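Local coordinates for putative cell adhesion protein (Bacteroides thetaiotaomicron, PDB 4DGU) that probably serves as a fimbrillin-like, pilus-related cell adhesion protein of a gut bacterium and can bind zinc ions, at residues T129-I134 against T186-P191; K147-L152 against S173-V178; S151-G156 against I165-N170; Q192-G197 against L218-G223. All blocks are in the same frame, centred on the assembly; numbering follows the deposited sequence. Where two conformers were deposited one is given.

Overall arrangement
Contacts 1 and 4 are buried, whereas contacts 2 and 3 run from the interior out to solvent and a zinc ion. Contact 1 adds 186-191 to strand 120-135 of the large mixed sheet; contacts 2 and 3 both use strand 147-159 of the second sheet and share Ser151 and Leu152. Contact 4 is a small two-strand ribbon following directly on from contact 1. Aliphatic side chains meet where the sheets face each other, and buried contact 1 adds a hydroxyl-amide bond, Thr129 to Asn188. Carboxylates, amides and lysines gather on the outer side of contacts 2 and 3. Glu174 of contact 2 and Glu155 of contact 3 meet at one zinc, and Gln192 of contact 4 bonds to Lys153 O of contact 3.

Contact 1 (T129-I134 against T186-P191); sequences TVPVII and TTNVLP
Thr129 and Asn188 meet with their side chains at roughly a right angle, and the threonine hydroxyl OG1 donates to Asn188 OD1 over 2.6 Å. The threonine rotamer (chi1 50°) places OG1 between the backbone N and the carbonyl carbon, where it also takes the N-H of His107. Two bonds thus grip one buried hydroxyl. The other branch of the asparagine amide turns back on its own segment, ND2 reaching Thr186 O from above that carbonyl's plane. Pro131 lies alongside Asn188, pointing the same way, in a non-hydrogen-bonded pair of the antiparallel ladder, so its missing N-H costs this pairing nothing. Here 186-191 extends the large sheet of a fimbrillin-like domain, of a family grouped with the transthyretin clan, and Val130 and Val189 form the hydrogen-bonded pair of this short ladder. On the face opposite Pro131, Val132 CG2 approaches Val189 CG1 at 3.9 Å, the side chains again crossing at about a right angle. The second methyl of Val189, CG2, turns to Val130 CB, also at 3.9 Å. Val132 rests on Leu150 and Val189 on Leu152 of strand 147-159. Beyond the bond from Val132 N to Thr187 O, a water bridges Val132 O and Thr187 N.

Contact 2 (K147-L152 against S173-V178); sequences KVELSL and SENIEV. With ZN (zinc ion), chain C.
Leu150 and Val178 pack on the tight side of this contact, with Leu150 CG 3.8 Å from Val178 CG2. Both also rest on Val132 of strand 120-135, so the face is apolar and buried here. In register, Leu150 pairs with Ile176 and Leu152 with Glu174. Diagonally across, the isoleucine's chi2 of 134° swings Ile176 CD1 toward Leu152 CB, 4.0 Å away, and from Ile176 the face opens outward. Five backbone bonds bind the strands together, Ile176 N to Leu150 O being among the shortest at 2.8 Å. The other face is looser and polar. Glu149 and Asn175 cross at about a right angle, carboxylate and amide planes 46° apart, and the approach is made by Asn175 OD1 to the aliphatic CB of Glu149 at 3.6 Å. A water donates to Glu149 OE2 and, weakly, to Asn175 O. An exchange of Glu149 for alanine is likely to leave the water without its carboxylate acceptor and the flank of Glu177 without the methylene that lies beside it. Further out, Lys147 lays CG against Glu177 OE2 at 3.5 Å, yet its NZ stays 5.5 Å from Glu177 OE1, too far for a salt bridge. The whole is an antiparallel pairing of the second sheet, with Glu174 at the edge of the Leu150 face completing a two-glutamate zinc site with Glu155.

Contact 3 (S151-G156 against I165-N170); sequences SLKNEG and IEINEN. With ZN (zinc ion), chain C.
Lys153 and Ile167 make the main side-chain contact of this beta hairpin, which joins strand 147-159 to strand 165-167 in the second sheet. Ile167 CG1 lies 3.5 Å from Lys153 CB, and CD1 reaches on to the backbone carbonyl, 3.4 Å from Lys153 O. The conformation explains the reach: CG1 is roughly anti to the backbone N (chi1 -151°), and chi2 of 86° bends CD1 across the break in strand 147-159, between Lys153 O and Glu155 O. Cut back to alanine, residue Ile167 is likely to leave a gap against Lys153 CB and the carbonyls of Lys153 and Glu155 that CG1 and CD1 now cover. From CB onward the lysine passes the backbone of Asn168, and its NZ ends on Ala171 O.

Beside this pair the strands are held by Asn168 N, which donates to Glu155 O at 3.0 Å in the carbonyl plane and on a lone pair. Gly156 faces Ile167 in a non-hydrogen-bonded pair, and a beta carbon added there would run into Glu166 O. The side chain of Glu155 bends at chi2 (86°) to bring its carboxylate to the zinc, OE2 at 2.1 Å from the metal and OE1 more loosely. Glu174 supplies the partner ligand from strand 173-177. Where the chain leaves the hairpin, Asn168 closes an Asx turn, its OD1 accepting from Asn170 N at 3.3 Å.

Contact 4 (Q192-G197 against L218-G223); sequences QKINAG and LDLKAG
A two-stranded antiparallel ribbon pairs Lys193 and Ile194 with Asp219 and Leu218. Ile194 and Leu218 exchange backbone bonds in both directions, Leu218 N reaching Ile194 O at 2.8 Å in the carbonyl plane. One step on, Leu220 N bonds to Gln192 O at 3.1 Å, arriving from above the carbonyl plane, while Leu220 CB presses on the same oxygen at 3.4 Å. On the apolar face the ends of two side chains meet, Ile194 CD1 lying 3.7 Å from Leu220 CD1. In the fimbrillin-like fold this face is turned to the core: Ile194, Leu218 and Leu220 all touch Leu226 of strand 225-230, and Ile194 also meets Leu152 of the second sheet. Leu218 further packs on Gly241 of a neighbouring subunit. Lys193 and Asp219 project from the other face and cross at about a right angle. Lys193 CB lies 3.7 Å from Asp219 OD1; with CG anti to the backbone N (chi1 173°) and a bend at chi2 (117°), the chain brings CD to within 3.9 Å of Asp219 CB. Its ammonium makes a salt bridge with Asp217 instead, NZ staying 6.4 Å from Asp219 OD2. Gln192 points away from the ribbon, and its NE2 bonds to Lys153 O and Leu190 O.

Contact 1 (T129-I134 against T186-P191)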
loop_
_atom_site.group_PDB
_atom_site.type_symbol
_atom_site.label_atom_id
_atom_site.label_comp_id
_atom_site.label_asym_id
_atom_site.label_seq_id
_atom_site.Cartn_x
_atom_site.Cartn_y
_atom_site.Cartn_z
ATOM N N THR A 129 -9.444 0.239 -21.452
ATOM C CA THR A 129 -8.071 -0.231 -21.632
ATOM C C THR A 129 -7.156 0.587 -20.684
ATOM O O THR A 129 -7.626 1.540 -20.041
ATOM C CB THR A 129 -7.649 -0.136 -23.090
ATOM O OG1 THR A 129 -7.974 1.178 -23.542
ATOM C CG2 THR A 129 -8.326 -1.196 -23.978
ATOM N N VAL A 130 -5.857 0.213 -20.594
ATOM C CA VAL A 130 -4.906 0.826 -19.666
ATOM C C VAL A 130 -3.763 1.515 -20.451
ATOM O O VAL A 130 -2.939 0.806 -21.020
ATOM C CB VAL A 130 -4.366 -0.230 -18.627
ATOM C CG1 VAL A 130 -3.368 0.380 -17.638
ATOM C CG2 VAL A 130 -5.518 -0.918 -17.874
ATOM N N PRO A 131 -3.686 2.873 -20.511
ATOM C CA PRO A 131 -2.555 3.512 -21.214
ATOM C C PRO A 131 -1.232 3.285 -20.497
ATOM O O PRO A 131 -1.176 3.122 -19.263
ATOM C CB PRO A 131 -2.907 5.007 -21.215
ATOM C CG PRO A 131 -4.261 5.133 -20.688
ATOM C CD PRO A 131 -4.585 3.887 -19.928
ATOM N N VAL A 132 -0.163 3.261 -21.284
ATOM C CA VAL A 132 1.198 3.060 -20.793
ATOM C C VAL A 132 2.023 4.304 -21.138
ATOM O O VAL A 132 2.087 4.695 -22.309
ATOM C CB VAL A 132 1.856 1.757 -21.353
ATOM C CG1 VAL A 132 3.194 1.486 -20.661
ATOM C CG2 VAL A 132 0.925 0.553 -21.210
ATOM N N ILE A 133 2.646 4.919 -20.119
ATOM C CA ILE A 133 3.499 6.091 -20.335
ATOM C C ILE A 133 4.927 5.777 -19.928
ATOM O O ILE A 133 5.150 5.146 -18.898
ATOM C CB ILE A 133 2.976 7.387 -19.655
ATOM C CG1 ILE A 133 2.871 7.257 -18.118
ATOM C CG2 ILE A 133 1.633 7.814 -20.273
ATOM C CD1 ILE A 133 2.638 8.561 -17.415
ATOM N N ILE A 134 5.886 6.223 -20.741
ATOM C CA ILE A 134 7.325 6.069 -20.478
ATOM C C ILE A 134 7.842 7.380 -19.911
ATOM O O ILE A 134 7.750 8.434 -20.556
ATOM C CB ILE A 134 8.196 5.610 -21.696
ATOM C CG1 ILE A 134 7.528 4.466 -22.492
ATOM C CG2 ILE A 134 9.637 5.214 -21.230
ATOM C CD1 ILE A 134 8.173 4.232 -23.899
ATOM N N THR A 186 -0.973 6.471 -27.880
ATOM C CA THR A 186 -0.656 5.879 -26.598
ATOM C C THR A 186 -0.887 4.375 -26.663
ATOM O O THR A 186 -1.981 3.924 -27.046
ATOM C CB THR A 186 -1.475 6.556 -25.471
ATOM O OG1 THR A 186 -1.380 7.974 -25.589
ATOM C CG2 THR A 186 -0.979 6.181 -24.096
ATOM N N THR A 187 0.149 3.601 -26.289
ATOM C CA THR A 187 0.035 2.151 -26.172
ATOM C C THR A 187 -0.939 1.851 -25.028
ATOM O O THR A 187 -0.715 2.281 -23.898
ATOM C CB THR A 187 1.392 1.488 -25.924
ATOM O OG1 THR A 187 2.266 1.728 -27.033
ATOM C CG2 THR A 187 1.257 -0.017 -25.693
ATOM N N ASN A 188 -2.037 1.169 -25.345
ATOM C CA ASN A 188 -3.010 0.744 -24.348
ATOM C C ASN A 188 -2.915 -0.759 -24.173
ATOM O O ASN A 188 -2.734 -1.483 -25.148
ATOM C CB ASN A 188 -4.429 1.164 -24.711
ATOM C CG ASN A 188 -4.832 2.520 -24.209
ATOM O OD1 ASN A 188 -5.794 2.630 -23.463
ATOM N ND2 ASN A 188 -4.185 3.601 -24.672
ATOM N N VAL A 189 -2.965 -1.229 -22.920
ATOM C CA VAL A 189 -2.906 -2.670 -22.648
ATOM C C VAL A 189 -4.257 -3.091 -22.087
ATOM O O VAL A 189 -5.050 -2.250 -21.650
ATOM C CB VAL A 189 -1.707 -3.112 -21.758
ATOM C CG1 VAL A 189 -0.369 -2.907 -22.474
ATOM C CG2 VAL A 189 -1.718 -2.426 -20.393
ATOM N N LEU A 190 -4.544 -4.384 -22.134
ATOM C CA LEU A 190 -5.821 -4.842 -21.622
ATOM C C LEU A 190 -5.737 -5.022 -20.107
ATOM O O LEU A 190 -4.651 -5.358 -19.624
ATOM C CB LEU A 190 -6.278 -6.131 -22.317
ATOM C CG LEU A 190 -6.430 -6.098 -23.848
ATOM C CD1 LEU A 190 -6.751 -7.471 -24.380
ATOM C CD2 LEU A 190 -7.517 -5.103 -24.301
ATOM N N PRO A 191 -6.833 -4.728 -19.337
ATOM C CA PRO A 191 -6.777 -4.907 -17.864
ATOM C C PRO A 191 -6.444 -6.339 -17.455
ATOM O O PRO A 191 -7.039 -7.297 -17.934
ATOM C CB PRO A 191 -8.188 -4.536 -17.402
ATOM C CG PRO A 191 -8.798 -3.796 -18.527
ATOM C CD PRO A 191 -8.177 -4.286 -19.778
HETATM O O HOH W 1 2.389 4.866 -24.935
#

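Contact 2 (K147-L152 against S173-V178)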
loop_
_atom_site.group_PDB
_atom_site.type_symbol
_atom_site.label_atom_id
_atom_site.label_comp_id
_atom_site.label_asym_id
_atom_site.label_seq_id
_atom_site.Cartn_x
_atom_site.Cartn_y
_atom_site.Cartn_z
ATOM N N LYS A 147 14.417 1.386 -26.930
ATOM C CA LYS A 147 13.213 0.613 -27.224
ATOM C C LYS A 147 12.684 0.040 -25.896
ATOM O O LYS A 147 13.442 -0.581 -25.159
ATOM C CB LYS A 147 13.510 -0.496 -28.268
ATOM C CG LYS A 147 12.289 -1.331 -28.692
ATOM C CD LYS A 147 12.512 -2.099 -29.996
ATOM C CE LYS A 147 13.171 -3.451 -29.816
ATOM N NZ LYS A 147 13.307 -4.170 -31.112
ATOM N N VAL A 148 11.404 0.303 -25.579
ATOM C CA VAL A 148 10.746 -0.166 -24.361
ATOM C C VAL A 148 9.635 -1.118 -24.785
ATOM O O VAL A 148 8.761 -0.745 -25.573
ATOM C CB VAL A 148 10.200 0.989 -23.447
ATOM C CG1 VAL A 148 9.658 0.437 -22.125
ATOM C CG2 VAL A 148 11.267 2.055 -23.181
ATOM N N GLU A 149 9.675 -2.345 -24.251
ATOM C CA GLU A 149 8.678 -3.376 -24.533
ATOM C C GLU A 149 8.111 -3.965 -23.246
ATOM O O GLU A 149 8.815 -4.044 -22.249
ATOM C CB GLU A 149 9.302 -4.505 -25.358
ATOM C CG GLU A 149 9.841 -4.110 -26.721
ATOM C CD GLU A 149 10.533 -5.264 -27.423
ATOM O OE1 GLU A 149 11.628 -5.668 -26.963
ATOM O OE2 GLU A 149 9.967 -5.784 -28.413
ATOM N N LEU A 150 6.859 -4.419 -23.285
ATOM C CA LEU A 150 6.205 -5.110 -22.171
ATOM C C LEU A 150 5.758 -6.490 -22.620
ATOM O O LEU A 150 5.340 -6.645 -23.768
ATOM C CB LEU A 150 4.982 -4.334 -21.646
ATOM C CG LEU A 150 5.201 -2.963 -21.056
ATOM C CD1 LEU A 150 3.856 -2.331 -20.703
ATOM C CD2 LEU A 150 6.170 -2.999 -19.840
ATOM N N SER A 151 5.829 -7.480 -21.737
ATOM C CA SER A 151 5.375 -8.835 -22.049
ATOM C C SER A 151 4.139 -9.096 -21.195
ATOM O O SER A 151 4.241 -9.363 -19.988
ATOM C CB SER A 151 6.474 -9.872 -21.824
ATOM O OG SER A 151 5.951 -11.179 -21.988
ATOM N N LEU A 152 2.963 -8.927 -21.826
ATOM C CA LEU A 152 1.648 -9.039 -21.198
ATOM C C LEU A 152 0.672 -9.806 -22.069
ATOM O O LEU A 152 0.926 -10.022 -23.247
ATOM C CB LEU A 152 1.086 -7.631 -20.953
ATOM C CG LEU A 152 1.800 -6.753 -19.938
ATOM C CD1 LEU A 152 1.260 -5.350 -19.985
ATOM C CD2 LEU A 152 1.710 -7.339 -18.515
ATOM N N SER A 173 1.680 -14.596 -22.703
ATOM C CA SER A 173 2.146 -13.224 -22.701
ATOM C C SER A 173 2.881 -12.922 -24.003
ATOM O O SER A 173 3.619 -13.771 -24.499
ATOM C CB SER A 173 3.018 -12.970 -21.480
ATOM O OG SER A 173 2.235 -13.108 -20.304
ATOM N N GLU A 174 2.612 -11.742 -24.595
ATOM C CA GLU A 174 3.206 -11.309 -25.871
ATOM C C GLU A 174 3.987 -10.034 -25.699
ATOM O O GLU A 174 3.605 -9.207 -24.873
ATOM C CB GLU A 174 2.123 -11.066 -26.940
ATOM C CG GLU A 174 1.115 -12.183 -27.137
ATOM C CD GLU A 174 0.216 -11.972 -28.333
ATOM O OE1 GLU A 174 -0.076 -10.801 -28.671
ATOM O OE2 GLU A 174 -0.149 -12.986 -28.968
ATOM N N ASN A 175 5.002 -9.815 -26.536
ATOM C CA ASN A 175 5.787 -8.584 -26.478
ATOM C C ASN A 175 5.103 -7.481 -27.255
ATOM O O ASN A 175 4.798 -7.622 -28.440
ATOM C CB ASN A 175 7.231 -8.781 -26.947
ATOM C CG ASN A 175 8.168 -8.977 -25.784
ATOM O OD1 ASN A 175 8.677 -8.015 -25.199
ATOM N ND2 ASN A 175 8.335 -10.225 -25.363
ATOM N N ILE A 176 4.844 -6.391 -26.547
ATOM C CA ILE A 176 4.179 -5.177 -27.022
ATOM C C ILE A 176 5.173 -4.021 -26.895
ATOM O O ILE A 176 5.638 -3.755 -25.790
ATOM C CB ILE A 176 2.869 -4.919 -26.182
ATOM C CG1 ILE A 176 1.915 -6.161 -26.174
ATOM C CG2 ILE A 176 2.131 -3.656 -26.659
ATOM C CD1 ILE A 176 1.337 -6.544 -24.771
ATOM N N GLU A 177 5.504 -3.347 -28.009
ATOM C CA GLU A 177 6.378 -2.175 -27.950
ATOM C C GLU A 177 5.558 -0.953 -27.453
ATOM O O GLU A 177 4.401 -0.766 -27.863
ATOM C CB GLU A 177 7.038 -1.890 -29.300
ATOM C CG GLU A 177 8.299 -1.050 -29.165
ATOM C CD GLU A 177 8.954 -0.554 -30.442
ATOM O OE1 GLU A 177 8.720 -1.150 -31.522
ATOM O OE2 GLU A 177 9.739 0.417 -30.350
ATOM N N VAL A 178 6.157 -0.157 -26.546
ATOM C CA VAL A 178 5.507 0.999 -25.930
ATOM C C VAL A 178 5.931 2.267 -26.672
ATOM O O VAL A 178 7.114 2.520 -26.880
ATOM C CB VAL A 178 5.776 1.071 -24.394
ATOM C CG1 VAL A 178 5.018 2.228 -23.734
ATOM C CG2 VAL A 178 5.387 -0.228 -23.718
HETATM ZN ZN ZN C . -1.955 -12.752 -29.438
HETATM O O HOH W 2 7.630 -6.986 -30.128
#

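Contact 3 (S151-G156 against I165-N170)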
loop_
_atom_site.group_PDB
_atom_site.type_symbol
_atom_site.label_atom_id
_atom_site.label_comp_id
_atom_site.label_asym_id
_atom_site.label_seq_id
_atom_site.Cartn_x
_atom_site.Cartn_y
_atom_site.Cartn_z
ATOM N N SER A 151 5.829 -7.480 -21.737
ATOM C CA SER A 151 5.375 -8.835 -22.049
ATOM C C SER A 151 4.139 -9.096 -21.195
ATOM O O SER A 151 4.241 -9.363 -19.988
ATOM C CB SER A 151 6.474 -9.872 -21.824
ATOM O OG SER A 151 5.951 -11.179 -21.988
ATOM N N LEU A 152 2.963 -8.927 -21.826
ATOM C CA LEU A 152 1.648 -9.039 -21.198
ATOM C C LEU A 152 0.672 -9.806 -22.069
ATOM O O LEU A 152 0.926 -10.022 -23.247
ATOM C CB LEU A 152 1.086 -7.631 -20.953
ATOM C CG LEU A 152 1.800 -6.753 -19.938
ATOM C CD1 LEU A 152 1.260 -5.350 -19.985
ATOM C CD2 LEU A 152 1.710 -7.339 -18.515
ATOM N N LYS A 153 -0.476 -10.170 -21.503
ATOM C CA LYS A 153 -1.529 -10.852 -22.234
ATOM C C LYS A 153 -2.232 -9.800 -23.098
ATOM O O LYS A 153 -2.547 -8.694 -22.638
ATOM C CB LYS A 153 -2.453 -11.586 -21.260
ATOM C CG LYS A 153 -1.735 -12.751 -20.591
ATOM C CD LYS A 153 -2.442 -13.294 -19.367
ATOM C CE LYS A 153 -1.500 -14.104 -18.496
ATOM N NZ LYS A 153 -0.838 -15.220 -19.231
ATOM N N ASN A 154 -2.402 -10.118 -24.385
ATOM C CA ASN A 154 -2.892 -9.180 -25.378
ATOM C C ASN A 154 -4.231 -9.600 -26.010
ATOM O O ASN A 154 -4.617 -9.041 -27.040
ATOM C CB ASN A 154 -1.788 -9.039 -26.425
ATOM C CG ASN A 154 -1.937 -7.899 -27.375
ATOM O OD1 ASN A 154 -2.073 -6.745 -26.982
ATOM N ND2 ASN A 154 -1.910 -8.213 -28.656
ATOM N N GLU A 155 -4.970 -10.545 -25.383
ATOM C CA GLU A 155 -6.292 -10.965 -25.878
ATOM C C GLU A 155 -7.291 -11.075 -24.753
ATOM O O GLU A 155 -6.996 -11.625 -23.700
ATOM C CB GLU A 155 -6.262 -12.297 -26.650
ATOM C CG GLU A 155 -5.780 -12.191 -28.082
ATOM C CD GLU A 155 -4.275 -12.271 -28.229
ATOM O OE1 GLU A 155 -3.633 -12.979 -27.415
ATOM O OE2 GLU A 155 -3.739 -11.642 -29.172
ATOM N N GLY A 156 -8.475 -10.533 -24.984
ATOM C CA GLY A 156 -9.536 -10.539 -23.994
ATOM C C GLY A 156 -10.911 -10.472 -24.599
ATOM O O GLY A 156 -11.075 -10.482 -25.816
ATOM N N ILE A 165 -13.576 -5.103 -19.987
ATOM C CA ILE A 165 -12.659 -6.018 -20.659
ATOM C C ILE A 165 -12.079 -6.966 -19.618
ATOM O O ILE A 165 -11.620 -6.539 -18.562
ATOM C CB ILE A 165 -11.544 -5.282 -21.460
ATOM C CG1 ILE A 165 -12.165 -4.298 -22.482
ATOM C CG2 ILE A 165 -10.612 -6.293 -22.163
ATOM C CD1 ILE A 165 -11.206 -3.251 -23.031
ATOM N N GLU A 166 -12.128 -8.255 -19.925
ATOM C CA GLU A 166 -11.577 -9.306 -19.069
ATOM C C GLU A 166 -10.630 -10.110 -19.939
ATOM O O GLU A 166 -11.003 -10.539 -21.028
ATOM C CB GLU A 166 -12.693 -10.161 -18.405
ATOM C CG GLU A 166 -12.282 -11.498 -17.770
ATOM C CD GLU A 166 -11.263 -11.549 -16.641
ATOM O OE1 GLU A 166 -11.318 -10.693 -15.728
ATOM O OE2 GLU A 166 -10.444 -12.497 -16.640
ATOM N N ILE A 167 -9.393 -10.240 -19.487
ATOM C CA ILE A 167 -8.323 -10.939 -20.193
ATOM C C ILE A 167 -8.611 -12.428 -20.270
ATOM O O ILE A 167 -9.288 -12.990 -19.404
ATOM C CB ILE A 167 -6.924 -10.627 -19.510
ATOM C CG1 ILE A 167 -5.759 -10.688 -20.494
ATOM C CG2 ILE A 167 -6.630 -11.448 -18.254
ATOM C CD1 ILE A 167 -5.535 -9.446 -21.197
ATOM N N ASN A 168 -8.112 -13.049 -21.331
ATOM C CA ASN A 168 -8.132 -14.500 -21.516
ATOM C C ASN A 168 -6.996 -15.059 -20.636
ATOM O O ASN A 168 -5.815 -14.793 -20.906
ATOM C CB ASN A 168 -7.956 -14.847 -23.004
ATOM C CG ASN A 168 -7.952 -16.321 -23.352
ATOM O OD1 ASN A 168 -8.239 -17.213 -22.531
ATOM N ND2 ASN A 168 -7.644 -16.604 -24.612
ATOM N N GLU A 169 -7.359 -15.746 -19.533
ATOM C CA GLU A 169 -6.387 -16.312 -18.575
ATOM C C GLU A 169 -5.510 -17.396 -19.234
ATOM O O GLU A 169 -4.359 -17.599 -18.823
ATOM C CB GLU A 169 -7.108 -16.888 -17.340
ATOM C CG GLU A 169 -7.760 -15.848 -16.436
ATOM C CD GLU A 169 -6.856 -14.798 -15.813
ATOM O OE1 GLU A 169 -5.701 -15.122 -15.448
ATOM O OE2 GLU A 169 -7.323 -13.645 -15.670
ATOM N N ASN A 170 -6.056 -18.062 -20.275
ATOM C CA ASN A 170 -5.373 -19.094 -21.054
ATOM C C ASN A 170 -4.384 -18.471 -22.060
ATOM O O ASN A 170 -3.536 -19.193 -22.595
ATOM C CB ASN A 170 -6.394 -19.992 -21.771
ATOM C CG ASN A 170 -7.359 -20.660 -20.819
ATOM O OD1 ASN A 170 -6.990 -21.542 -20.026
ATOM N ND2 ASN A 170 -8.613 -20.217 -20.845
HETATM ZN ZN ZN C . -1.955 -12.752 -29.438
#

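Contact 4 (Q192-G197 against L218-G223)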
loop_
_atom_site.group_PDB
_atom_site.type_symbol
_atom_site.label_atom_id
_atom_site.label_comp_id
_atom_site.label_asym_id
_atom_site.label_seq_id
_atom_site.Cartn_x
_atom_site.Cartn_y
_atom_site.Cartn_z
ATOM N N GLN A 192 -5.447 -6.471 -16.585
ATOM C CA GLN A 192 -4.927 -7.730 -16.071
ATOM C C GLN A 192 -4.105 -7.480 -14.824
ATOM O O GLN A 192 -3.661 -6.353 -14.588
ATOM C CB GLN A 192 -4.065 -8.442 -17.134
ATOM C CG GLN A 192 -2.907 -7.597 -17.671
ATOM C CD GLN A 192 -2.367 -8.119 -18.971
ATOM O OE1 GLN A 192 -1.540 -9.014 -19.008
ATOM N NE2 GLN A 192 -2.824 -7.574 -20.069
ATOM N N LYS A 193 -3.855 -8.542 -14.061
ATOM C CA LYS A 193 -3.031 -8.473 -12.884
ATOM C C LYS A 193 -1.560 -8.648 -13.256
ATOM O O LYS A 193 -1.188 -9.595 -13.951
ATOM C CB LYS A 193 -3.475 -9.530 -11.847
ATOM C CG LYS A 193 -2.552 -9.651 -10.630
ATOM C CD LYS A 193 -3.253 -9.278 -9.348
ATOM C CE LYS A 193 -2.317 -9.317 -8.164
ATOM N NZ LYS A 193 -2.045 -10.708 -7.672
ATOM N N ILE A 194 -0.723 -7.734 -12.748
ATOM C CA ILE A 194 0.740 -7.819 -12.856
ATOM C C ILE A 194 1.223 -8.116 -11.441
ATOM O O ILE A 194 0.868 -7.386 -10.523
ATOM C CB ILE A 194 1.382 -6.532 -13.439
ATOM C CG1 ILE A 194 0.901 -6.230 -14.879
ATOM C CG2 ILE A 194 2.917 -6.629 -13.363
ATOM C CD1 ILE A 194 1.204 -4.819 -15.328
ATOM N N ASN A 195 1.980 -9.192 -11.258
ATOM C CA ASN A 195 2.511 -9.562 -9.935
ATOM C C ASN A 195 3.796 -8.804 -9.594
ATOM O O ASN A 195 4.566 -8.445 -10.492
ATOM C CB ASN A 195 2.784 -11.066 -9.863
ATOM C CG ASN A 195 1.580 -11.913 -10.177
ATOM O OD1 ASN A 195 0.472 -11.699 -9.673
ATOM N ND2 ASN A 195 1.778 -12.897 -11.027
ATOM N N ALA A 196 4.024 -8.576 -8.288
ATOM C CA ALA A 196 5.236 -7.952 -7.738
ATOM C C ALA A 196 6.443 -8.769 -8.146
ATOM O O ALA A 196 6.408 -10.011 -8.089
ATOM C CB ALA A 196 5.141 -7.858 -6.231
ATOM N N GLY A 197 7.447 -8.081 -8.685
ATOM C CA GLY A 197 8.669 -8.714 -9.170
ATOM C C GLY A 197 8.538 -9.438 -10.502
ATOM O O GLY A 197 9.467 -10.146 -10.910
ATOM N N LEU A 218 -0.237 -5.164 -9.234
ATOM C CA LEU A 218 -1.084 -4.175 -9.927
ATOM C C LEU A 218 -2.204 -4.880 -10.603
ATOM O O LEU A 218 -1.982 -5.499 -11.632
ATOM C CB LEU A 218 -0.290 -3.341 -10.961
ATOM C CG LEU A 218 0.887 -2.506 -10.461
ATOM C CD1 LEU A 218 1.873 -2.238 -11.590
ATOM C CD2 LEU A 218 0.419 -1.206 -9.843
ATOM N N ASP A 219 -3.394 -4.840 -10.010
ATOM C CA ASP A 219 -4.583 -5.482 -10.549
ATOM C C ASP A 219 -5.314 -4.427 -11.378
ATOM O O ASP A 219 -6.237 -3.763 -10.888
ATOM C CB ASP A 219 -5.449 -6.059 -9.406
ATOM C CG ASP A 219 -6.523 -7.065 -9.824
ATOM O OD1 ASP A 219 -6.513 -7.508 -11.005
ATOM O OD2 ASP A 219 -7.365 -7.429 -8.963
ATOM N N LEU A 220 -4.829 -4.224 -12.616
ATOM C CA LEU A 220 -5.287 -3.163 -13.513
ATOM C C LEU A 220 -6.725 -3.336 -13.945
ATOM O O LEU A 220 -7.176 -4.453 -14.196
ATOM C CB LEU A 220 -4.394 -3.059 -14.752
ATOM C CG LEU A 220 -2.860 -2.895 -14.511
ATOM C CD1 LEU A 220 -2.109 -3.169 -15.799
ATOM C CD2 LEU A 220 -2.502 -1.511 -13.948
ATOM N N LYS A 221 -7.459 -2.217 -13.988
ATOM C CA LYS A 221 -8.858 -2.160 -14.385
ATOM C C LYS A 221 -9.083 -0.900 -15.252
ATOM O O LYS A 221 -8.130 -0.188 -15.561
ATOM C CB LYS A 221 -9.766 -2.147 -13.133
ATOM C CG LYS A 221 -9.672 -3.364 -12.206
ATOM C CD LYS A 221 -10.359 -4.604 -12.760
ATOM C CE LYS A 221 -10.016 -5.846 -11.984
ATOM N NZ LYS A 221 -10.684 -5.887 -10.660
ATOM N N ALA A 222 -10.335 -0.641 -15.658
ATOM C CA ALA A 222 -10.700 0.559 -16.396
ATOM C C ALA A 222 -10.336 1.792 -15.558
ATOM O O ALA A 222 -10.539 1.800 -14.328
ATOM C CB ALA A 222 -12.185 0.546 -16.709
ATOM N N GLY A 223 -9.752 2.781 -16.230
ATOM C CA GLY A 223 -9.323 4.029 -15.606
ATOM C C GLY A 223 -7.886 4.009 -15.129
ATOM O O GLY A 223 -7.386 5.052 -14.710
#